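Local coordinates for protein ABC sugar (Ribose) transporter, periplasmic substrate-binding subunit (PDB 3L49) that probably binds a sugar in the periplasm and delivers it to an ABC transporter, at residues 8-13 and 38-43; 65-70 and 92-97; 130-135 and 161-166; 174-179 and 206-211. All blocks are in the same frame, centred on the assembly; numbering follows the deposited sequence.

Contact 1 of 4, residues 8-13 and 38-43; sequences IGITAI and AIALDA
Ile10 and Ala40 face each other across two parallel strands, their side chains on the same side of the sheet. Ile10 CD1 approaches Ala40 CB to 4.3 Å, so the methyl at the end of the longer chain rests against the short one. CG1 of Ile10 stands beside the backbone N (chi1 -60°) and from there carries CD1 to Ala40. Ile8, Ala12, Ala38 and Asp42 point to this same face. Thr11, Ile39 and Leu41 point to the other. Leu41 sits close to the neighbouring backbone, with its CB 3.6 Å from Ile10 O. At the strand ends Ala43 CB turns toward the 8-13 segment and lies 3.6 Å from Ile13 O.

The backbones hold this pairing. Ile10 N binds Ile39 O at 2.8 Å, and Ile10 O accepts Leu41 N, so Ile10 is bonded to the residues on either side of Ala40. Ala12 does the same with Leu41 O and Ala43 N. The strand axes are only 12° apart.

The carboxylate of Asp42 bonds to Gly44 N and Thr15 OG1, while Thr11 OG1 bonds to Gln50. Helix 18-33 covers the face of Ile10 and Ala40, and Leu57 of helix 47-60 touches Ile39 on the other. Strand 7-12, helix 18-33 and strand 37-42 form a beta-alpha-beta unit, the repeating element of the Rossmann-like lobes of periplasmic binding proteins.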
loop_
_atom_site.group_PDB
_atom_site.type_symbol
_atom_site.label_atom_id
_atom_site.label_comp_id
_atom_site.label_asym_id
_atom_site.label_seq_id
_atom_site.Cartn_x
_atom_site.Cartn_y
_atom_site.Cartn_z
ATOM N N ILE A 8 -0.841 -11.564 21.485
ATOM C CA ILE A 8 -0.838 -10.394 20.612
ATOM C C ILE A 8 -1.988 -10.490 19.629
ATOM O O ILE A 8 -2.095 -11.462 18.884
ATOM C CB ILE A 8 0.503 -10.246 19.816
ATOM C CG1 ILE A 8 1.741 -10.434 20.714
ATOM C CG2 ILE A 8 0.544 -8.925 19.016
ATOM C CD1 ILE A 8 1.877 -9.477 21.891
ATOM N N GLY A 9 -2.854 -9.485 19.638
ATOM C CA GLY A 9 -3.909 -9.378 18.645
ATOM C C GLY A 9 -3.436 -8.713 17.363
ATOM O O GLY A 9 -2.645 -7.774 17.397
ATOM N N ILE A 10 -3.918 -9.220 16.233
ATOM C CA ILE A 10 -3.694 -8.619 14.913
ATOM C C ILE A 10 -5.042 -8.232 14.315
ATOM O O ILE A 10 -5.944 -9.069 14.233
ATOM C CB ILE A 10 -3.007 -9.611 13.935
ATOM C CG1 ILE A 10 -1.645 -10.063 14.464
ATOM C CG2 ILE A 10 -2.873 -9.012 12.522
ATOM C CD1 ILE A 10 -1.233 -11.388 13.887
ATOM N N THR A 11 -5.182 -6.974 13.908
ATOM C CA THR A 11 -6.372 -6.532 13.175
ATOM C C THR A 11 -6.012 -5.915 11.808
ATOM O O THR A 11 -5.501 -4.809 11.729
ATOM C CB THR A 11 -7.335 -5.621 14.038
ATOM O OG1 THR A 11 -8.324 -5.015 13.196
ATOM C CG2 THR A 11 -6.587 -4.518 14.784
ATOM N N ALA A 12 -6.270 -6.665 10.742
ATOM C CA ALA A 12 -6.001 -6.228 9.377
ATOM C C ALA A 12 -7.308 -5.994 8.642
ATOM O O ALA A 12 -8.302 -6.664 8.920
ATOM C CB ALA A 12 -5.205 -7.282 8.657
ATOM N N ILE A 13 -7.320 -5.072 7.686
ATOM C CA ILE A 13 -8.555 -4.851 6.931
ATOM C C ILE A 13 -8.789 -5.924 5.851
ATOM O O ILE A 13 -9.910 -6.122 5.406
ATOM C CB ILE A 13 -8.692 -3.401 6.378
ATOM C CG1 ILE A 13 -10.160 -3.119 5.995
ATOM C CG2 ILE A 13 -7.697 -3.145 5.241
ATOM C CD1 ILE A 13 -10.519 -1.664 5.778
ATOM N N ALA A 38 -1.120 -15.725 19.008
ATOM C CA ALA A 38 -1.663 -14.729 18.099
ATOM C C ALA A 38 -3.185 -14.806 18.068
ATOM O O ALA A 38 -3.741 -15.879 17.917
ATOM C CB ALA A 38 -1.089 -14.931 16.697
ATOM N N ILE A 39 -3.855 -13.670 18.240
ATOM C CA ILE A 39 -5.273 -13.584 17.919
ATOM C C ILE A 39 -5.382 -12.812 16.608
ATOM O O ILE A 39 -5.299 -11.581 16.584
ATOM C CB ILE A 39 -6.109 -12.939 19.045
ATOM C CG1 ILE A 39 -6.011 -13.780 20.323
ATOM C CG2 ILE A 39 -7.584 -12.766 18.606
ATOM C CD1 ILE A 39 -6.658 -13.147 21.546
ATOM N N ALA A 40 -5.550 -13.555 15.520
ATOM C CA ALA A 40 -5.505 -12.985 14.184
ATOM C C ALA A 40 -6.890 -12.742 13.608
ATOM O O ALA A 40 -7.628 -13.685 13.312
ATOM C CB ALA A 40 -4.695 -13.881 13.271
ATOM N N LEU A 41 -7.230 -11.469 13.425
ATOM C CA LEU A 41 -8.527 -11.101 12.860
ATOM C C LEU A 41 -8.407 -10.378 11.511
ATOM O O LEU A 41 -7.590 -9.465 11.346
ATOM C CB LEU A 41 -9.340 -10.278 13.865
ATOM C CG LEU A 41 -9.647 -10.914 15.234
ATOM C CD1 LEU A 41 -10.120 -9.850 16.186
ATOM C CD2 LEU A 41 -10.674 -12.073 15.174
ATOM N N ASP A 42 -9.228 -10.818 10.560
ATOM C CA ASP A 42 -9.240 -10.318 9.188
ATOM C C ASP A 42 -10.634 -9.750 8.887
ATOM O O ASP A 42 -11.645 -10.438 9.025
ATOM C CB ASP A 42 -8.858 -11.456 8.224
ATOM C CG ASP A 42 -9.145 -11.144 6.742
ATOM O OD1 ASP A 42 -9.539 -10.015 6.379
ATOM O OD2 ASP A 42 -8.963 -12.063 5.917
ATOM N N ALA A 43 -10.675 -8.501 8.441
ATOM C CA ALA A 43 -11.947 -7.792 8.294
ATOM C C ALA A 43 -12.666 -8.059 6.984
ATOM O O ALA A 43 -13.822 -7.660 6.831
ATOM C CB ALA A 43 -11.752 -6.301 8.499
#

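Contact 2 of 4, residues 65-70 and 92-97; sequences IIEQLG and VDTATP
Gln68 and Val92 form a parallel bridge, with their CA atoms 4.9 Å apart. Val92 N donates to Glu67 O at 2.9 Å, in a fairly straight bond (159°). The return bond, from Leu69 N to Val92 O, is weak. Beyond Val92 the second segment is loop, and Thr94 turns back toward the first.

Val92 puts one methyl on each of two neighbours. Its CG1 meets Ile66 CG2 at 3.7 Å, and its CG2 lies against Gln68 CG at the same distance. Gln68 is extended, and its amide bonds to Gln27 and to Asp20 O. Leu69 lies alongside Asp93, with CD2 of Leu69 3.9 Å from Asp93 CB.

The polar side-chain link is Glu67 with Thr94, crossing at about a right angle. Thr94 OG1 donates to Glu67 OE1 at 2.8 Å, and a water joins the same hydroxyl to Gly70 O. Glu67 leaves its backbone with CG anti to N (chi1 -158°), then bends at chi2, which brings OE1 to the threonine. An alanine at Glu67 removes this acceptor and would probably leave the Thr94 hydroxyl without its carboxylate mate and freer to turn.

The loop after strand 89-92 lies at the ligand site, with the Asp93 side chain about 3 Å from a bound unidentified ligand. Strand 7-12 flanks strand 64-68. Ile66 and Val92 pack on helix 248-263, Glu67 touches Leu75 of helix 72-84, and Asp93 touches Trp19 of helix 18-33.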
loop_
_atom_site.group_PDB
_atom_site.type_symbol
_atom_site.label_atom_id
_atom_site.label_comp_id
_atom_site.label_asym_id
_atom_site.label_seq_id
_atom_site.Cartn_x
_atom_site.Cartn_y
_atom_site.Cartn_z
ATOM N N ILE A 65 -1.749 -4.836 20.580
ATOM C CA ILE A 65 -2.489 -4.944 19.315
ATOM C C ILE A 65 -1.652 -4.419 18.137
ATOM O O ILE A 65 -1.023 -3.358 18.241
ATOM C CB ILE A 65 -3.862 -4.224 19.416
ATOM C CG1 ILE A 65 -4.787 -5.003 20.365
ATOM C CG2 ILE A 65 -4.525 -4.044 18.030
ATOM C CD1 ILE A 65 -6.051 -4.250 20.793
ATOM N N ILE A 66 -1.614 -5.186 17.042
ATOM C CA ILE A 66 -1.058 -4.695 15.776
ATOM C C ILE A 66 -2.161 -4.443 14.762
ATOM O O ILE A 66 -2.921 -5.337 14.413
ATOM C CB ILE A 66 -0.003 -5.632 15.143
ATOM C CG1 ILE A 66 0.980 -6.180 16.185
ATOM C CG2 ILE A 66 0.761 -4.877 14.069
ATOM C CD1 ILE A 66 2.004 -7.147 15.602
ATOM N N GLU A 67 -2.251 -3.208 14.292
ATOM C CA GLU A 67 -3.266 -2.849 13.321
ATOM C C GLU A 67 -2.624 -2.780 11.931
ATOM O O GLU A 67 -1.573 -2.178 11.763
ATOM C CB GLU A 67 -3.899 -1.510 13.721
ATOM C CG GLU A 67 -5.285 -1.241 13.146
ATOM C CD GLU A 67 -5.265 -0.936 11.659
ATOM O OE1 GLU A 67 -4.303 -0.291 11.191
ATOM O OE2 GLU A 67 -6.207 -1.360 10.962
ATOM N N GLN A 68 -3.268 -3.367 10.929
ATOM C CA GLN A 68 -2.740 -3.322 9.561
ATOM C C GLN A 68 -3.697 -2.675 8.559
ATOM O O GLN A 68 -4.805 -3.159 8.349
ATOM C CB GLN A 68 -2.358 -4.728 9.109
ATOM C CG GLN A 68 -1.966 -4.848 7.659
ATOM C CD GLN A 68 -1.483 -6.236 7.320
ATOM O OE1 GLN A 68 -0.791 -6.871 8.113
ATOM N NE2 GLN A 68 -1.850 -6.723 6.135
ATOM N N LEU A 69 -3.246 -1.573 7.959
ATOM C CA LEU A 69 -3.962 -0.838 6.893
ATOM C C LEU A 69 -5.381 -0.382 7.232
ATOM O O LEU A 69 -5.780 -0.373 8.391
ATOM C CB LEU A 69 -3.926 -1.610 5.566
ATOM C CG LEU A 69 -2.568 -1.591 4.864
ATOM C CD1 LEU A 69 -2.397 -2.824 4.004
ATOM C CD2 LEU A 69 -2.384 -0.307 4.041
ATOM N N GLY A 70 -6.139 0.008 6.211
ATOM C CA GLY A 70 -7.494 0.490 6.420
ATOM C C GLY A 70 -7.594 2.000 6.461
ATOM O O GLY A 70 -6.584 2.705 6.388
ATOM N N VAL A 92 1.178 -1.613 11.180
ATOM C CA VAL A 92 1.891 -1.729 9.923
ATOM C C VAL A 92 1.188 -0.865 8.882
ATOM O O VAL A 92 -0.028 -0.967 8.687
ATOM C CB VAL A 92 2.237 -3.212 9.482
ATOM C CG1 VAL A 92 2.003 -4.203 10.607
ATOM C CG2 VAL A 92 1.536 -3.650 8.215
ATOM N N ASP A 93 1.967 0.051 8.304
ATOM C CA ASP A 93 1.527 1.058 7.320
ATOM C C ASP A 93 0.635 2.190 7.834
ATOM O O ASP A 93 0.660 3.293 7.282
ATOM C CB ASP A 93 0.926 0.415 6.062
ATOM C CG ASP A 93 1.985 -0.069 5.093
ATOM O OD1 ASP A 93 3.181 -0.099 5.455
ATOM O OD2 ASP A 93 1.623 -0.413 3.951
ATOM N N THR A 94 -0.146 1.933 8.878
ATOM C CA THR A 94 -1.105 2.923 9.357
ATOM C C THR A 94 -0.401 3.982 10.204
ATOM O O THR A 94 -0.205 3.811 11.408
ATOM C CB THR A 94 -2.281 2.259 10.115
ATOM O OG1 THR A 94 -2.782 1.162 9.341
ATOM C CG2 THR A 94 -3.424 3.261 10.357
ATOM N N ALA A 95 -0.006 5.072 9.558
ATOM C CA ALA A 95 0.678 6.157 10.255
ATOM C C ALA A 95 -0.296 6.917 11.145
ATOM O O ALA A 95 -1.124 7.693 10.658
ATOM C CB ALA A 95 1.349 7.094 9.263
ATOM N N THR A 96 -0.203 6.668 12.451
ATOM C CA THR A 96 -1.050 7.355 13.431
ATOM C C THR A 96 -0.302 7.677 14.730
ATOM O O THR A 96 0.510 6.872 15.186
ATOM C CB THR A 96 -2.401 6.588 13.712
ATOM O OG1 THR A 96 -3.245 7.383 14.559
ATOM C CG2 THR A 96 -2.182 5.193 14.349
ATOM N N PRO A 97 -0.552 8.874 15.307
ATOM C CA PRO A 97 -0.101 9.239 16.657
ATOM C C PRO A 97 -0.561 8.284 17.776
ATOM O O PRO A 97 0.068 8.234 18.832
ATOM C CB PRO A 97 -0.728 10.618 16.872
ATOM C CG PRO A 97 -0.926 11.159 15.505
ATOM C CD PRO A 97 -1.251 9.995 14.646
HETATM O O HOH W 1 -3.761 2.526 6.864
#

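Contact 3 of 4, residues 130-135 and 161-166; sequences VFNGFY and EPELRD
Asp166 reaches in among residues 131-134. Its OD1 accepts Gly133 N at 2.8 Å, and its OD2 lies 3.3 Å from Phe134 CD1. CG stands between the backbone N and the carbonyl carbon (chi1 48°), which turns the carboxylate toward this bend. The carboxylate plane is steep to both rings, 88° from that of Phe131 and 73° from that of Phe134.

Leu164 covers one face of Phe131. Its CB sits 3.9 Å from the ring centroid as a CH-pi contact, and its CD1 reaches Phe131 CZ at 3.7 Å. Asn132 and Glu163 run side by side, and Asn132 ND2 donates to Glu163 OE2 at 3.1 Å. The carboxylate oxygen lies close to the amide plane. Arg165 lays a face of its guanidinium over Asn132 O.

The backbones set these groups. Leu164 N binds Val130 O, and Asn132 N binds Leu164 O, each at 2.8 Å. A water bridges Val130 N and Pro162 O; a cis peptide precedes that proline.

Further out, Tyr144 OH bonds to Glu163 OE1 and Trp199 NE1 to Asp166 OD2. Asp166 thus links Gly133 to Trp199, one oxygen to each. An alanine in place of Asp166 is likely to leave both Gly133 N and the Trp199 indole without their acceptor, and the Phe134 loop less firmly held.

The side chain of Phe134 is about 4 Å from a bound unidentified ligand, and its ring meets that of Trp199. Loops at the C-terminal ends of parallel strands line the cleft in this way in periplasmic binding proteins.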
loop_
_atom_site.group_PDB
_atom_site.type_symbol
_atom_site.label_atom_id
_atom_site.label_comp_id
_atom_site.label_asym_id
_atom_site.label_seq_id
_atom_site.Cartn_x
_atom_site.Cartn_y
_atom_site.Cartn_z
ATOM N N VAL A 130 -4.441 9.291 -13.489
ATOM C CA VAL A 130 -4.182 8.990 -12.075
ATOM C C VAL A 130 -5.364 8.306 -11.395
ATOM O O VAL A 130 -6.478 8.817 -11.410
ATOM C CB VAL A 130 -3.791 10.283 -11.260
ATOM C CG1 VAL A 130 -3.785 10.026 -9.749
ATOM C CG2 VAL A 130 -2.444 10.801 -11.685
ATOM N N PHE A 131 -5.098 7.153 -10.790
ATOM C CA PHE A 131 -6.062 6.492 -9.929
ATOM C C PHE A 131 -5.810 6.893 -8.479
ATOM O O PHE A 131 -4.737 6.625 -7.936
ATOM C CB PHE A 131 -5.953 4.977 -10.085
ATOM C CG PHE A 131 -6.574 4.451 -11.342
ATOM C CD1 PHE A 131 -5.911 4.558 -12.564
ATOM C CD2 PHE A 131 -7.821 3.839 -11.307
ATOM C CE1 PHE A 131 -6.482 4.071 -13.727
ATOM C CE2 PHE A 131 -8.402 3.347 -12.462
ATOM C CZ PHE A 131 -7.730 3.459 -13.676
ATOM N N ASN A 132 -6.802 7.532 -7.861
ATOM C CA ASN A 132 -6.666 8.056 -6.499
ATOM C C ASN A 132 -7.883 7.750 -5.617
ATOM O O ASN A 132 -8.549 8.652 -5.106
ATOM C CB ASN A 132 -6.379 9.568 -6.549
ATOM C CG ASN A 132 -5.928 10.131 -5.211
ATOM O OD1 ASN A 132 -5.382 9.416 -4.360
ATOM N ND2 ASN A 132 -6.164 11.420 -5.013
ATOM N N GLY A 133 -8.163 6.465 -5.436
ATOM C CA GLY A 133 -9.351 6.039 -4.713
ATOM C C GLY A 133 -9.092 5.593 -3.289
ATOM O O GLY A 133 -10.003 5.096 -2.613
ATOM N N PHE A 134 -7.857 5.774 -2.827
ATOM C CA PHE A 134 -7.441 5.259 -1.519
ATOM C C PHE A 134 -6.669 6.279 -0.692
ATOM O O PHE A 134 -5.899 5.906 0.191
ATOM C CB PHE A 134 -6.629 3.965 -1.687
ATOM C CG PHE A 134 -7.469 2.768 -2.048
ATOM C CD1 PHE A 134 -7.576 2.351 -3.372
ATOM C CD2 PHE A 134 -8.165 2.067 -1.060
ATOM C CE1 PHE A 134 -8.363 1.242 -3.709
ATOM C CE2 PHE A 134 -8.950 0.958 -1.383
ATOM C CZ PHE A 134 -9.051 0.545 -2.711
ATOM N N TYR A 135 -6.919 7.563 -0.959
ATOM C CA TYR A 135 -6.235 8.685 -0.305
ATOM C C TYR A 135 -6.396 8.748 1.219
ATOM O O TYR A 135 -5.523 9.266 1.910
ATOM C CB TYR A 135 -6.664 10.009 -0.940
ATOM C CG TYR A 135 -5.748 11.162 -0.616
ATOM C CD1 TYR A 135 -4.519 11.301 -1.266
ATOM C CD2 TYR A 135 -6.101 12.115 0.346
ATOM C CE1 TYR A 135 -3.670 12.360 -0.970
ATOM C CE2 TYR A 135 -5.257 13.183 0.648
ATOM C CZ TYR A 135 -4.047 13.300 -0.020
ATOM O OH TYR A 135 -3.198 14.337 0.268
ATOM N N GLU A 161 -7.877 15.558 -15.754
ATOM C CA GLU A 161 -9.063 15.681 -14.917
ATOM C C GLU A 161 -10.208 14.881 -15.537
ATOM O O GLU A 161 -10.419 14.950 -16.747
ATOM C CB GLU A 161 -9.468 17.156 -14.772
ATOM C CG GLU A 161 -8.318 18.121 -14.443
ATOM C CD GLU A 161 -7.755 17.948 -13.030
ATOM O OE1 GLU A 161 -8.521 17.591 -12.108
ATOM O OE2 GLU A 161 -6.542 18.185 -12.840
ATOM N N PRO A 162 -10.940 14.101 -14.717
ATOM C CA PRO A 162 -10.713 13.888 -13.289
ATOM C C PRO A 162 -9.789 12.706 -12.997
ATOM O O PRO A 162 -9.390 11.976 -13.904
ATOM C CB PRO A 162 -12.124 13.601 -12.757
ATOM C CG PRO A 162 -12.839 12.958 -13.911
ATOM C CD PRO A 162 -12.126 13.361 -15.193
ATOM N N GLU A 163 -9.440 12.542 -11.730
ATOM C CA GLU A 163 -8.707 11.372 -11.308
ATOM C C GLU A 163 -9.697 10.246 -11.162
ATOM O O GLU A 163 -10.816 10.449 -10.697
ATOM C CB GLU A 163 -7.993 11.619 -9.983
ATOM C CG GLU A 163 -6.758 12.487 -10.114
ATOM C CD GLU A 163 -6.434 13.239 -8.840
ATOM O OE1 GLU A 163 -5.820 14.322 -8.958
ATOM O OE2 GLU A 163 -6.795 12.760 -7.733
ATOM N N LEU A 164 -9.276 9.060 -11.577
ATOM C CA LEU A 164 -10.116 7.883 -11.518
ATOM C C LEU A 164 -10.073 7.286 -10.125
ATOM O O LEU A 164 -9.137 7.542 -9.366
ATOM C CB LEU A 164 -9.667 6.877 -12.577
ATOM C CG LEU A 164 -9.830 7.434 -13.995
ATOM C CD1 LEU A 164 -9.451 6.399 -15.034
ATOM C CD2 LEU A 164 -11.261 7.924 -14.228
ATOM N N ARG A 165 -11.108 6.526 -9.778
ATOM C CA ARG A 165 -11.174 5.870 -8.481
ATOM C C ARG A 165 -10.891 4.387 -8.628
ATOM O O ARG A 165 -11.718 3.648 -9.176
ATOM C CB ARG A 165 -12.543 6.084 -7.819
ATOM C CG ARG A 165 -12.533 7.049 -6.642
ATOM C CD ARG A 165 -12.699 8.503 -7.076
ATOM N NE ARG A 165 -11.971 9.410 -6.191
ATOM C CZ ARG A 165 -10.995 10.227 -6.578
ATOM N NH1 ARG A 165 -10.393 11.002 -5.684
ATOM N NH2 ARG A 165 -10.623 10.282 -7.852
ATOM N N ASP A 166 -9.720 3.956 -8.163
ATOM C CA ASP A 166 -9.436 2.528 -8.068
ATOM C C ASP A 166 -10.197 1.967 -6.868
ATOM O O ASP A 166 -10.398 2.675 -5.881
ATOM C CB ASP A 166 -7.919 2.208 -8.038
ATOM C CG ASP A 166 -7.130 3.057 -7.045
ATOM O OD1 ASP A 166 -7.391 4.271 -6.918
ATOM O OD2 ASP A 166 -6.212 2.501 -6.406
HETATM O O HOH W 2 -6.414 11.256 -14.052
#

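Contact 4 of 4, residues 174-179 and 206-211; sequences SAYSNV and ATQALQ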
loop_
_atom_site.group_PDB
_atom_site.type_symbol
_atom_site.label_atom_id
_atom_site.label_comp_id
_atom_site.label_asym_id
_atom_site.label_seq_id
_atom_site.Cartn_x
_atom_site.Cartn_y
_atom_site.Cartn_z
ATOM N N SER A 174 -12.117 -3.350 -12.928
ATOM C CA SER A 174 -12.601 -1.974 -12.825
ATOM C C SER A 174 -11.571 -0.999 -13.395
ATOM O O SER A 174 -11.933 -0.024 -14.053
ATOM C CB SER A 174 -12.957 -1.626 -11.383
ATOM O OG SER A 174 -13.175 -0.234 -11.226
ATOM N N ALA A 175 -10.290 -1.289 -13.175
ATOM C CA ALA A 175 -9.216 -0.478 -13.748
ATOM C C ALA A 175 -9.120 -0.654 -15.266
ATOM O O ALA A 175 -9.012 0.329 -15.996
ATOM C CB ALA A 175 -7.901 -0.807 -13.089
ATOM N N TYR A 176 -9.171 -1.909 -15.724
ATOM C CA TYR A 176 -9.203 -2.256 -17.150
ATOM C C TYR A 176 -10.327 -1.483 -17.868
ATOM O O TYR A 176 -10.098 -0.894 -18.930
ATOM C CB TYR A 176 -9.405 -3.770 -17.276
ATOM C CG TYR A 176 -9.366 -4.391 -18.666
ATOM C CD1 TYR A 176 -8.437 -5.387 -18.970
ATOM C CD2 TYR A 176 -10.303 -4.051 -19.647
ATOM C CE1 TYR A 176 -8.424 -5.996 -20.223
ATOM C CE2 TYR A 176 -10.286 -4.637 -20.903
ATOM C CZ TYR A 176 -9.349 -5.608 -21.189
ATOM O OH TYR A 176 -9.348 -6.193 -22.437
ATOM N N SER A 177 -11.522 -1.489 -17.272
ATOM C CA SER A 177 -12.703 -0.817 -17.836
ATOM C C SER A 177 -12.566 0.693 -17.863
ATOM O O SER A 177 -12.978 1.335 -18.831
ATOM C CB SER A 177 -13.968 -1.191 -17.066
ATOM O OG SER A 177 -14.119 -2.600 -17.002
ATOM N N ASN A 178 -11.992 1.251 -16.799
ATOM C CA ASN A 178 -11.726 2.687 -16.726
ATOM C C ASN A 178 -10.710 3.164 -17.765
ATOM O O ASN A 178 -10.896 4.218 -18.387
ATOM C CB ASN A 178 -11.262 3.071 -15.329
ATOM C CG ASN A 178 -12.378 3.039 -14.316
ATOM O OD1 ASN A 178 -13.508 3.427 -14.603
ATOM N ND2 ASN A 178 -12.065 2.578 -13.111
ATOM N N VAL A 179 -9.656 2.371 -17.957
ATOM C CA VAL A 179 -8.602 2.706 -18.915
ATOM C C VAL A 179 -9.147 2.659 -20.349
ATOM O O VAL A 179 -8.868 3.548 -21.151
ATOM C CB VAL A 179 -7.344 1.801 -18.720
ATOM C CG1 VAL A 179 -6.316 2.020 -19.817
ATOM C CG2 VAL A 179 -6.701 2.097 -17.385
ATOM N N ALA A 206 -4.787 -2.041 -15.842
ATOM C CA ALA A 206 -4.501 -0.928 -16.761
ATOM C C ALA A 206 -3.560 -1.360 -17.882
ATOM O O ALA A 206 -3.771 -1.015 -19.042
ATOM C CB ALA A 206 -3.926 0.266 -15.999
ATOM N N THR A 207 -2.552 -2.148 -17.519
ATOM C CA THR A 207 -1.598 -2.725 -18.464
ATOM C C THR A 207 -2.287 -3.665 -19.450
ATOM O O THR A 207 -2.060 -3.560 -20.663
ATOM C CB THR A 207 -0.476 -3.469 -17.714
ATOM O OG1 THR A 207 0.039 -2.619 -16.686
ATOM C CG2 THR A 207 0.660 -3.867 -18.645
ATOM N N GLN A 208 -3.129 -4.564 -18.924
ATOM C CA GLN A 208 -3.906 -5.500 -19.745
ATOM C C GLN A 208 -4.765 -4.780 -20.794
ATOM O O GLN A 208 -4.795 -5.197 -21.962
ATOM C CB GLN A 208 -4.773 -6.384 -18.860
ATOM C CG GLN A 208 -4.023 -7.539 -18.187
ATOM C CD GLN A 208 -4.809 -8.171 -17.044
ATOM O OE1 GLN A 208 -4.324 -9.089 -16.372
ATOM N NE2 GLN A 208 -6.029 -7.675 -16.812
ATOM N N ALA A 209 -5.421 -3.688 -20.373
ATOM C CA ALA A 209 -6.244 -2.848 -21.248
ATOM C C ALA A 209 -5.461 -2.173 -22.373
ATOM O O ALA A 209 -5.914 -2.164 -23.517
ATOM C CB ALA A 209 -6.992 -1.787 -20.424
ATOM N N LEU A 210 -4.304 -1.597 -22.040
ATOM C CA LEU A 210 -3.433 -0.937 -23.023
ATOM C C LEU A 210 -2.917 -1.928 -24.044
ATOM O O LEU A 210 -2.832 -1.620 -25.236
ATOM C CB LEU A 210 -2.227 -0.279 -22.333
ATOM C CG LEU A 210 -2.442 0.941 -21.433
ATOM C CD1 LEU A 210 -1.131 1.305 -20.742
ATOM C CD2 LEU A 210 -3.002 2.133 -22.211
ATOM N N GLN A 211 -2.561 -3.112 -23.549
ATOM C CA GLN A 211 -2.128 -4.223 -24.372
ATOM C C GLN A 211 -3.222 -4.627 -25.361
ATOM O O GLN A 211 -2.973 -4.717 -26.563
ATOM C CB GLN A 211 -1.748 -5.391 -23.470
ATOM C CG GLN A 211 -0.705 -6.289 -24.040
ATOM C CD GLN A 211 0.430 -6.544 -23.068
ATOM O OE1 GLN A 211 1.579 -6.695 -23.482
ATOM N NE2 GLN A 211 0.118 -6.592 -21.772
#
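The apolar contacts centre on Val179 and Ala209. Val179 CG2 touches Ala206 CB at 3.6 Å. The other methyl, CG1, meets Ala209 CB at 3.9 Å and Leu210 CD2 at 4.1 Å. The valine therefore sits among three residues of the facing helix. Its CG1 is anti to the backbone N and its CG2 anti to the carbonyl carbon, a setting that points CG1 at Ala209 and Leu210 and CG2 at Ala206. Ala209 CB also lies 3.6 Å from Tyr176 O, against the backbone of the first helix.

The aromatic contact is a CH-pi pair. Tyr176 lays one ring face over Ala209, whose CB is 4.0 Å from the ring centroid and 14° off the normal. With CG anti to the backbone N (chi1 -175°), the ring leans across to the other helix. Gln208 crosses it at about a right angle, and Gln208 CB is 3.8 Å from Tyr176 CD1.

No hydrogen bond joins the two segments. Their axes approach to 7.8 Å and cross at -42°. The small side chains of Ala206 and Ala209 suit so near an approach. Tyr176 O bonds to Thr180 OG1 in its own helix. Gln208 also touches Met232 of helix 227-234. The chemistry is thus van der Waals and CH-pi throughout, so fit of shape rather than directed bonds joins helices 171-185 and 200-212.

Overall arrangement
Contacts 1 and 2 lie in one half of the molecule, contacts 3 and 4 in the other. Contacts 1 and 2 meet where strands 7-12 and 64-68 lie side by side: Thr11 O and Gln68 N, 2.8 Å apart, are probably hydrogen-bonded. Contacts 3 and 4 touch mainly through Asn178, whose CB is 3.8 Å from Leu164 CD1. Between the halves, contacts 2 and 3 come to about 7 Å at their nearest atoms. An unidentified ligand is bound near both: the side chains of Asp93 and Phe134 are about 3 and 4 Å from it, and that of Ile13 in contact 1 about 6 Å. Contact 4 stands back, with the Ala175 side chain about 13 Å away.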